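Long-range contact in cyclic nucleotide-binding domain (CNMP-BD) protein (Geobacter metallireducens, PDB 3MDP), which probably binds a cyclic nucleotide through a double-stranded beta-helix domain and may act as a DNA-binding transcription factor: residues A[49-54]-A[105-110]. Residues are numbered along the deposited sequence; the frame is centred on the assembly and turned at random. Where two conformers were deposited one is given.
Sequences NLMLLL and VRVVDI. With EDO (1,2-ethanediol), chain C.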
loop_
_atom_site.group_PDB
_atom_site.type_symbol
_atom_site.label_atom_id
_atom_site.label_comp_id
_atom_site.label_asym_id
_atom_site.label_seq_id
_atom_site.Cartn_x
_atom_site.Cartn_y
_atom_site.Cartn_z
ATOM N N ASN A 49 -10.185 11.216 -7.264
ATOM C CA ASN A 49 -10.782 11.438 -5.936
ATOM C C ASN A 49 -10.342 10.378 -4.927
ATOM O O ASN A 49 -10.522 9.174 -5.165
ATOM C CB ASN A 49 -12.303 11.420 -6.032
ATOM C CG ASN A 49 -12.841 12.485 -6.977
ATOM O OD1 ASN A 49 -12.886 12.285 -8.188
ATOM N ND2 ASN A 49 -13.221 13.636 -6.425
ATOM N N LEU A 50 -9.728 10.833 -3.829
ATOM C CA LEU A 50 -9.389 9.983 -2.707
ATOM C C LEU A 50 -10.469 10.279 -1.652
ATOM O O LEU A 50 -10.813 11.440 -1.421
ATOM C CB LEU A 50 -7.991 10.310 -2.200
ATOM C CG LEU A 50 -7.536 9.498 -0.987
ATOM C CD1 LEU A 50 -7.328 8.046 -1.393
ATOM C CD2 LEU A 50 -6.294 10.099 -0.366
HETATM N N MSE A 51 -11.047 9.239 -1.077
HETATM C CA MSE A 51 -12.135 9.438 -0.120
HETATM C C MSE A 51 -11.838 8.836 1.241
HETATM O O MSE A 51 -11.146 7.825 1.347
HETATM C CB MSE A 51 -13.448 8.898 -0.680
HETATM C CG MSE A 51 -13.981 9.809 -1.742
HETATM SE SE MSE A 51 -15.391 8.957 -2.712
HETATM C CE MSE A 51 -15.785 10.368 -4.027
ATOM N N LEU A 52 -12.307 9.520 2.274
ATOM C CA LEU A 52 -12.307 9.025 3.663
ATOM C C LEU A 52 -13.785 8.811 4.007
ATOM O O LEU A 52 -14.597 9.715 3.839
ATOM C CB LEU A 52 -11.698 10.046 4.640
ATOM C CG LEU A 52 -11.944 9.757 6.134
ATOM C CD1 LEU A 52 -11.061 8.607 6.594
ATOM C CD2 LEU A 52 -11.702 11.038 6.958
ATOM N N LEU A 53 -14.136 7.598 4.398
ATOM C CA LEU A 53 -15.512 7.286 4.764
ATOM C C LEU A 53 -15.810 7.790 6.163
ATOM O O LEU A 53 -15.173 7.394 7.128
ATOM C CB LEU A 53 -15.755 5.788 4.648
ATOM C CG LEU A 53 -17.189 5.306 4.827
ATOM C CD1 LEU A 53 -18.171 5.988 3.848
ATOM C CD2 LEU A 53 -17.216 3.784 4.721
ATOM N N LEU A 54 -16.774 8.688 6.263
ATOM C CA LEU A 54 -17.180 9.247 7.556
ATOM C C LEU A 54 -18.352 8.513 8.176
ATOM O O LEU A 54 -18.414 8.360 9.400
ATOM C CB LEU A 54 -17.541 10.710 7.415
ATOM C CG LEU A 54 -16.448 11.653 6.910
ATOM C CD1 LEU A 54 -17.034 13.019 6.650
ATOM C CD2 LEU A 54 -15.279 11.729 7.936
ATOM N N VAL A 105 -24.176 7.293 2.721
ATOM C CA VAL A 105 -22.733 7.516 2.875
ATOM C C VAL A 105 -22.411 9.018 2.949
ATOM O O VAL A 105 -22.991 9.817 2.208
ATOM C CB VAL A 105 -21.974 6.847 1.722
ATOM C CG1 VAL A 105 -20.588 7.503 1.459
ATOM C CG2 VAL A 105 -21.825 5.346 1.979
ATOM N N ARG A 106 -21.525 9.380 3.879
ATOM C CA ARG A 106 -20.800 10.664 3.851
ATOM C C ARG A 106 -19.295 10.395 3.811
ATOM O O ARG A 106 -18.769 9.517 4.523
ATOM C CB ARG A 106 -21.087 11.527 5.077
ATOM C CG ARG A 106 -22.510 12.014 5.198
ATOM C CD ARG A 106 -22.695 13.015 6.366
ATOM N NE ARG A 106 -22.471 12.360 7.660
ATOM C CZ ARG A 106 -21.441 12.575 8.484
ATOM N NH1 ARG A 106 -20.499 13.473 8.221
ATOM N NH2 ARG A 106 -21.368 11.894 9.617
ATOM N N VAL A 107 -18.615 11.182 2.996
ATOM C CA VAL A 107 -17.174 11.083 2.821
ATOM C C VAL A 107 -16.541 12.473 2.848
ATOM O O VAL A 107 -17.221 13.483 2.658
ATOM C CB VAL A 107 -16.787 10.431 1.476
ATOM C CG1 VAL A 107 -17.392 9.040 1.322
ATOM C CG2 VAL A 107 -17.205 11.343 0.231
ATOM N N VAL A 108 -15.245 12.492 3.158
ATOM C CA VAL A 108 -14.364 13.540 2.757
ATOM C C VAL A 108 -13.817 13.162 1.380
ATOM O O VAL A 108 -13.168 12.109 1.218
ATOM C CB VAL A 108 -13.174 13.729 3.707
ATOM C CG1 VAL A 108 -12.385 14.946 3.214
ATOM C CG2 VAL A 108 -13.685 13.971 5.155
ATOM N N ASP A 109 -14.108 14.013 0.402
ATOM C CA ASP A 109 -13.664 13.842 -0.988
ATOM C C ASP A 109 -12.472 14.776 -1.248
ATOM O O ASP A 109 -12.589 16.000 -1.202
ATOM C CB ASP A 109 -14.851 14.158 -1.913
ATOM C CG ASP A 109 -14.545 13.996 -3.405
ATOM O OD1 ASP A 109 -13.458 13.545 -3.768
ATOM O OD2 ASP A 109 -15.426 14.370 -4.222
ATOM N N ILE A 110 -11.325 14.171 -1.492
ATOM C CA ILE A 110 -10.065 14.871 -1.664
ATOM C C ILE A 110 -9.670 14.843 -3.142
ATOM O O ILE A 110 -9.764 13.803 -3.799
ATOM C CB ILE A 110 -8.959 14.248 -0.791
ATOM C CG1 ILE A 110 -9.488 14.039 0.629
ATOM C CG2 ILE A 110 -7.697 15.143 -0.827
ATOM C CD1 ILE A 110 -8.607 13.205 1.523
HETATM C C1 EDO C . -12.755 16.601 -5.061
HETATM O O1 EDO C . -12.190 17.331 -6.165
HETATM C C2 EDO C . -13.412 17.550 -4.074
HETATM O O2 EDO C . -12.399 18.038 -3.211
#
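Two strands of one sheet of the double-stranded beta-helix, the cupin-like barrel of cyclic nucleotide-binding domains, pair here: 49-54 and 105-110 run antiparallel, the axes of these two segments at 147° to each other. Backbone bonds join L50 to I110 in both directions, L50 N to I110 O at 3.0 Å and I110 N to L50 O at 2.8 Å. L52 and V108 form the next hydrogen-bonded pair, and L54 N to R106 O closes the series. M51-D109 and L53-V107 are the non-hydrogen-bonded pairs between them, where the CA of M51 lies 3.2 Å from V108 O in a CA-H...O contact.

The sheet order is 29-34, 105-111, 49-55, 83-84, with the paired strands innermost. As pleating requires, side chains alternate between the two faces. L50, L52, V108 and I110 share one face; F13 packs on L50, and F14 on L52 and I110, while V108 meets I3 and S29. L52 and V108 lie side by side. L54 slants across V108, its CD1 3.8 Å from CG2, while its CB sits over one face of the R106 guanidinium, which is salt-bridged to E31 and E55. On the other face are the selenomethionine M51, L53, V107 and D109, with F84 of the neighbouring strand against the first three. L53, with CG anti to the backbone N (chi1 -173°), sends CD1 to V105 CG1 at 3.7 Å.

At the end where 49-54 begins, N49 ND2 donates to D109 OD1 at 2.7 Å, reaching its syn lone pair almost within the amide plane, although amide and carboxylate are turned 46° apart. A salt bridge to K32 holds OD2. O2 of a 1,2-ethanediol, probably from the crystallisation liquor, lies 2.9 Å from D109 O. The L50 side chain is about 5 Å from G85 and from the V86 side chain, which contact succinate in a structure of this protein, though none is bound to this chain.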